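Local atomic coordinates of putative metal-dependent isothiocyanate hydrolase SaxA (Pectobacterium carotovorum, PDB entry 6BRM), a protein that probably hydrolyses isothiocyanates with a pair of zinc ions, as a member of the metallo-beta-lactamase superfamily. Residues B[200-208]-B[234-244]. Numbering follows the deposited sequence. Where two conformers were deposited one is given.
Sequences MGKEDTLRT and ELREFSLEHGI
Lys202 and Glu234 form the polar part of this contact. Lys202 NZ donates to Glu234 OE2 at 2.8 Å, a salt bridge in which NZ meets the oxygen nearly along its C-O bond. Lys202 chi1 of 68° puts CG between the backbone N and the carbonyl carbon. From there the extended chain runs across the Phe238 ring to the carboxylate.

In a CH-pi contact, Lys202 CG sits over the ring centre of Phe238, 4.0 Å from the centroid. The opposite face of the ring carries His242 ND1. That nitrogen donates to Phe238 O at 3.2 Å, with the acceptor in the imidazole plane and an N-H...O angle of 173°. This bond helps to hold the imidazole in its rotation, just past the helix end. Leu206 CB lies at the edge of the Phe238 ring.

The rest is mainly apolar packing. Leu206 divides its methyls: CD2 packs on His242 CD2 at 3.5 Å, and CD1 meets Ile244 CD1 at 4.0 Å. Leu235 CD1 lies 3.8 Å from Lys202 CB and also against Thr205 OG1.

The axes of 203-208 and 234-241 pass 10.6 Å apart, their directions differing by 36°. Thr208 packs on helix 169-178 and, with Leu235, on strand 216-220. Thr205 and Ser239 touch strand 248-249. The helices link parallel strands 182-186, 216-220 and 248-249 as successive beta-alpha-beta crossovers, at the 248-249 edge of a metallo-beta-lactamase sheet.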
ATOM      1  N   MET B 200     -13.154  -0.899  -7.046  1.00 48.53           N
ATOM      2  CA  MET B 200     -14.141  -1.180  -5.989  1.00 49.75           C
ATOM      3  C   MET B 200     -15.487  -1.617  -6.558  1.00 50.33           C
ATOM      4  O   MET B 200     -15.751  -1.468  -7.755  1.00 48.76           O
ATOM      5  CB  MET B 200     -14.346   0.038  -5.079  1.00 50.12           C
ATOM      6  CG  MET B 200     -13.055   0.632  -4.545  1.00 50.88           C
ATOM      7  SD  MET B 200     -13.210   1.611  -3.045  1.00 52.53           S
ATOM      8  CE  MET B 200     -12.254   0.639  -1.883  1.00 52.78           C
ATOM      9  N   GLY B 201     -16.329  -2.152  -5.677  1.00 51.10           N
ATOM     10  CA  GLY B 201     -17.671  -2.604  -6.035  1.00 53.98           C
ATOM     11  C   GLY B 201     -18.696  -2.238  -4.983  1.00 57.08           C
ATOM     12  O   GLY B 201     -18.535  -1.253  -4.260  1.00 59.58           O
ATOM     13  N   LYS B 202     -19.759  -3.037  -4.912  1.00 59.99           N
ATOM     14  CA  LYS B 202     -20.829  -2.830  -3.932  1.00 61.04           C
ATOM     15  C   LYS B 202     -20.373  -3.161  -2.506  1.00 63.01           C
ATOM     16  O   LYS B 202     -20.665  -2.398  -1.585  1.00 64.06           O
ATOM     17  CB  LYS B 202     -22.100  -3.616  -4.311  1.00 61.09           C
ATOM     18  CG  LYS B 202     -22.003  -5.136  -4.236  1.00 61.67           C
ATOM     19  CD  LYS B 202     -23.142  -5.807  -4.996  1.00 62.21           C
ATOM     20  CE  LYS B 202     -23.109  -7.320  -4.840  1.00 62.11           C
ATOM     21  NZ  LYS B 202     -24.211  -7.986  -5.584  1.00 61.99           N
ATOM     22  N   GLU B 203     -19.652  -4.274  -2.332  1.00 62.85           N
ATOM     23  CA  GLU B 203     -19.144  -4.695  -1.008  1.00 62.71           C
ATOM     24  C   GLU B 203     -18.301  -3.622  -0.319  1.00 60.50           C
ATOM     25  O   GLU B 203     -18.400  -3.430   0.893  1.00 58.65           O
ATOM     26  CB  GLU B 203     -18.312  -5.983  -1.114  1.00 66.40           C
ATOM     27  CG  GLU B 203     -19.130  -7.260  -1.257  1.00 68.28           C
ATOM     28  CD  GLU B 203     -18.282  -8.517  -1.116  1.00 70.00           C
ATOM     29  OE1 GLU B 203     -18.201  -9.296  -2.092  1.00 70.54           O
ATOM     30  OE2 GLU B 203     -17.688  -8.723  -0.032  1.00 70.88           O
ATOM     31  N   ASP B 204     -17.485  -2.924  -1.107  1.00 60.21           N
ATOM     32  CA  ASP B 204     -16.586  -1.892  -0.592  1.00 57.49           C
ATOM     33  C   ASP B 204     -17.320  -0.629  -0.127  1.00 58.29           C
ATOM     34  O   ASP B 204     -16.764   0.154   0.634  1.00 58.80           O
ATOM     35  CB  ASP B 204     -15.523  -1.545  -1.638  1.00 56.64           C
ATOM     36  CG  ASP B 204     -14.625  -2.731  -1.980  1.00 56.48           C
ATOM     37  OD1 ASP B 204     -15.082  -3.886  -1.867  1.00 59.14           O
ATOM     38  OD2 ASP B 204     -13.461  -2.516  -2.374  1.00 56.27           O
ATOM     39  N   THR B 205     -18.557  -0.433  -0.584  1.00 59.94           N
ATOM     40  CA  THR B 205     -19.437   0.625  -0.068  1.00 60.08           C
ATOM     41  C   THR B 205     -19.811   0.393   1.403  1.00 60.96           C
ATOM     42  O   THR B 205     -19.783   1.327   2.204  1.00 61.21           O
ATOM     43  CB  THR B 205     -20.735   0.736  -0.906  1.00 59.44           C
ATOM     44  OG1 THR B 205     -20.406   1.027  -2.269  1.00 59.87           O
ATOM     45  CG2 THR B 205     -21.648   1.824  -0.378  1.00 59.86           C
ATOM     46  N   LEU B 206     -20.175  -0.844   1.743  1.00 60.54           N
ATOM     47  CA  LEU B 206     -20.565  -1.199   3.113  1.00 60.87           C
ATOM     48  C   LEU B 206     -19.375  -1.212   4.083  1.00 61.08           C
ATOM     49  O   LEU B 206     -19.473  -0.669   5.188  1.00 61.55           O
ATOM     50  CB  LEU B 206     -21.263  -2.566   3.131  1.00 61.30           C
ATOM     51  CG  LEU B 206     -21.953  -3.014   4.426  1.00 61.03           C
ATOM     52  CD1 LEU B 206     -23.105  -2.092   4.800  1.00 60.43           C
ATOM     53  CD2 LEU B 206     -22.451  -4.444   4.277  1.00 61.80           C
ATOM     54  N   ARG B 207     -18.268  -1.824   3.664  0.50 61.66           N
ATOM     55  CA  ARG B 207     -17.062  -1.935   4.490  0.50 62.04           C
ATOM     56  C   ARG B 207     -16.464  -0.584   4.909  0.50 63.10           C
ATOM     57  O   ARG B 207     -15.887  -0.473   5.994  0.50 64.38           O
ATOM     58  CB  ARG B 207     -16.009  -2.779   3.765  0.50 61.98           C
ATOM     59  CG  ARG B 207     -16.289  -4.273   3.815  0.50 61.75           C
ATOM     60  CD  ARG B 207     -15.544  -5.035   2.730  0.50 61.34           C
ATOM     61  NE  ARG B 207     -15.547  -6.475   2.977  0.50 61.29           N
ATOM     62  CZ  ARG B 207     -16.609  -7.261   2.824  0.50 60.46           C
ATOM     63  NH1 ARG B 207     -17.766  -6.751   2.427  0.50 59.63           N
ATOM     64  NH2 ARG B 207     -16.512  -8.560   3.073  0.50 60.30           N
ATOM     65  N   THR B 208     -16.600   0.430   4.052  1.00 63.25           N
ATOM     66  CA  THR B 208     -16.207   1.811   4.391  1.00 63.53           C
ATOM     67  C   THR B 208     -17.110   2.425   5.452  1.00 65.10           C
ATOM     68  O   THR B 208     -16.630   3.027   6.414  1.00 67.94           O
ATOM     69  CB  THR B 208     -16.293   2.757   3.174  1.00 64.26           C
ATOM     70  OG1 THR B 208     -17.574   2.635   2.545  1.00 65.75           O
ATOM     71  CG2 THR B 208     -15.231   2.446   2.182  1.00 63.11           C
ATOM     72  N   GLU B 234     -28.404  -1.952  -9.288  1.00 58.11           N
ATOM     73  CA  GLU B 234     -27.891  -2.994  -8.393  1.00 58.81           C
ATOM     74  C   GLU B 234     -27.334  -2.418  -7.086  1.00 58.90           C
ATOM     75  O   GLU B 234     -27.566  -2.986  -6.019  1.00 58.95           O
ATOM     76  CB  GLU B 234     -26.809  -3.839  -9.081  1.00 59.99           C
ATOM     77  CG  GLU B 234     -26.548  -5.175  -8.386  1.00 62.47           C
ATOM     78  CD  GLU B 234     -25.234  -5.839  -8.772  1.00 63.85           C
ATOM     79  OE1 GLU B 234     -24.620  -5.457  -9.793  1.00 66.69           O
ATOM     80  OE2 GLU B 234     -24.815  -6.765  -8.041  1.00 62.15           O
ATOM     81  N   LEU B 235     -26.593  -1.312  -7.178  1.00 58.92           N
ATOM     82  CA  LEU B 235     -25.990  -0.673  -5.998  1.00 60.84           C
ATOM     83  C   LEU B 235     -27.037  -0.049  -5.074  1.00 62.92           C
ATOM     84  O   LEU B 235     -26.887  -0.098  -3.851  1.00 63.45           O
ATOM     85  CB  LEU B 235     -24.967   0.394  -6.409  1.00 60.87           C
ATOM     86  CG  LEU B 235     -24.126   1.024  -5.287  1.00 59.62           C
ATOM     87  CD1 LEU B 235     -23.186   0.003  -4.661  1.00 59.10           C
ATOM     88  CD2 LEU B 235     -23.343   2.220  -5.806  1.00 59.30           C
ATOM     89  N   ARG B 236     -28.075   0.551  -5.659  1.00 65.04           N
ATOM     90  CA  ARG B 236     -29.217   1.048  -4.889  1.00 66.61           C
ATOM     91  C   ARG B 236     -29.963  -0.103  -4.208  1.00 69.15           C
ATOM     92  O   ARG B 236     -30.319  -0.004  -3.034  1.00 70.94           O
ATOM     93  CB  ARG B 236     -30.167   1.851  -5.780  1.00 67.38           C
ATOM     94  CG  ARG B 236     -31.324   2.508  -5.033  1.00 68.52           C
ATOM     95  CD  ARG B 236     -31.612   3.905  -5.566  1.00 69.48           C
ATOM     96  NE  ARG B 236     -30.578   4.864  -5.163  1.00 69.95           N
ATOM     97  CZ  ARG B 236     -30.365   6.062  -5.718  1.00 70.62           C
ATOM     98  NH1 ARG B 236     -31.107   6.508  -6.736  1.00 70.75           N
ATOM     99  NH2 ARG B 236     -29.385   6.829  -5.248  1.00 71.12           N
ATOM    100  N   GLU B 237     -30.178  -1.193  -4.948  1.00 71.63           N
ATOM    101  CA  GLU B 237     -30.782  -2.422  -4.402  1.00 73.86           C
ATOM    102  C   GLU B 237     -29.940  -3.027  -3.265  1.00 75.26           C
ATOM    103  O   GLU B 237     -30.490  -3.557  -2.296  1.00 76.49           O
ATOM    104  CB  GLU B 237     -30.990  -3.449  -5.526  1.00 75.17           C
ATOM    105  CG  GLU B 237     -31.779  -4.698  -5.138  1.00 76.35           C
ATOM    106  CD  GLU B 237     -31.977  -5.668  -6.295  1.00 77.60           C
ATOM    107  OE1 GLU B 237     -32.472  -6.788  -6.047  1.00 79.96           O
ATOM    108  OE2 GLU B 237     -31.642  -5.325  -7.452  1.00 78.39           O
ATOM    109  N   PHE B 238     -28.617  -2.945  -3.393  1.00 75.57           N
ATOM    110  CA  PHE B 238     -27.691  -3.360  -2.335  1.00 75.92           C
ATOM    111  C   PHE B 238     -27.734  -2.429  -1.119  1.00 75.71           C
ATOM    112  O   PHE B 238     -27.632  -2.895   0.017  1.00 75.54           O
ATOM    113  CB  PHE B 238     -26.259  -3.425  -2.883  1.00 75.69           C
ATOM    114  CG  PHE B 238     -25.263  -4.015  -1.923  1.00 73.86           C
ATOM    115  CD1 PHE B 238     -25.131  -5.395  -1.801  1.00 72.49           C
ATOM    116  CD2 PHE B 238     -24.449  -3.193  -1.147  1.00 73.11           C
ATOM    117  CE1 PHE B 238     -24.209  -5.945  -0.921  1.00 72.29           C
ATOM    118  CE2 PHE B 238     -23.525  -3.737  -0.264  1.00 72.72           C
ATOM    119  CZ  PHE B 238     -23.405  -5.115  -0.151  1.00 72.79           C
ATOM    120  N   SER B 239     -27.864  -1.123  -1.361  1.00 76.04           N
ATOM    121  CA  SER B 239     -27.905  -0.125  -0.280  1.00 76.91           C
ATOM    122  C   SER B 239     -29.193  -0.203   0.546  1.00 78.20           C
ATOM    123  O   SER B 239     -29.153  -0.076   1.770  1.00 80.04           O
ATOM    124  CB  SER B 239     -27.721   1.290  -0.839  1.00 75.26           C
ATOM    125  OG  SER B 239     -28.833   1.693  -1.616  1.00 74.23           O
ATOM    126  N   LEU B 240     -30.325  -0.403  -0.131  1.00 80.11           N
ATOM    127  CA  LEU B 240     -31.617  -0.639   0.536  1.00 79.56           C
ATOM    128  C   LEU B 240     -31.603  -1.895   1.412  1.00 78.60           C
ATOM    129  O   LEU B 240     -32.237  -1.926   2.468  1.00 76.99           O
ATOM    130  CB  LEU B 240     -32.744  -0.761  -0.499  1.00 80.04           C
ATOM    131  CG  LEU B 240     -33.106   0.512  -1.276  1.00 80.77           C
ATOM    132  CD1 LEU B 240     -33.767   0.175  -2.605  1.00 79.95           C
ATOM    133  CD2 LEU B 240     -33.998   1.424  -0.445  1.00 81.09           C
ATOM    134  N   GLU B 241     -30.878  -2.915   0.959  1.00 79.61           N
ATOM    135  CA  GLU B 241     -30.788  -4.206   1.648  1.00 80.25           C
ATOM    136  C   GLU B 241     -30.129  -4.102   3.028  1.00 77.74           C
ATOM    137  O   GLU B 241     -30.641  -4.654   4.000  1.00 77.40           O
ATOM    138  CB  GLU B 241     -30.018  -5.202   0.775  1.00 83.17           C
ATOM    139  CG  GLU B 241     -30.119  -6.656   1.210  1.00 85.48           C
ATOM    140  CD  GLU B 241     -29.569  -7.613   0.166  1.00 86.93           C
ATOM    141  OE1 GLU B 241     -28.663  -7.216  -0.605  1.00 84.46           O
ATOM    142  OE2 GLU B 241     -30.044  -8.769   0.119  1.00 89.43           O
ATOM    143  N   HIS B 242     -29.010  -3.380   3.102  1.00 76.87           N
ATOM    144  CA  HIS B 242     -28.253  -3.213   4.354  1.00 76.68           C
ATOM    145  C   HIS B 242     -28.595  -1.936   5.144  1.00 77.40           C
ATOM    146  O   HIS B 242     -27.872  -1.569   6.074  1.00 79.08           O
ATOM    147  CB  HIS B 242     -26.751  -3.279   4.057  1.00 76.00           C
ATOM    148  CG  HIS B 242     -26.309  -4.596   3.502  1.00 75.90           C
ATOM    149  ND1 HIS B 242     -26.479  -4.941   2.179  1.00 75.82           N
ATOM    150  CD2 HIS B 242     -25.715  -5.660   4.095  1.00 75.96           C
ATOM    151  CE1 HIS B 242     -26.005  -6.159   1.979  1.00 76.01           C
ATOM    152  NE2 HIS B 242     -25.534  -6.615   3.125  1.00 75.95           N
ATOM    153  N   GLY B 243     -29.696  -1.270   4.788  1.00 77.83           N
ATOM    154  CA  GLY B 243     -30.196  -0.119   5.543  1.00 76.77           C
ATOM    155  C   GLY B 243     -29.345   1.135   5.447  1.00 75.30           C
ATOM    156  O   GLY B 243     -29.270   1.906   6.406  1.00 76.55           O
ATOM    157  N   ILE B 244     -28.719   1.345   4.289  1.00 73.61           N
ATOM    158  CA  ILE B 244     -27.833   2.495   4.064  1.00 72.03           C
ATOM    159  C   ILE B 244     -28.241   3.342   2.853  1.00 71.32           C
ATOM    160  O   ILE B 244     -27.469   4.196   2.416  1.00 70.14           O
ATOM    161  CB  ILE B 244     -26.354   2.041   3.932  1.00 71.09           C
ATOM    162  CG1 ILE B 244     -26.132   1.188   2.673  1.00 70.51           C
ATOM    163  CG2 ILE B 244     -25.931   1.267   5.177  1.00 71.25           C
ATOM    164  CD1 ILE B 244     -24.694   0.763   2.463  1.00 71.42           C
TER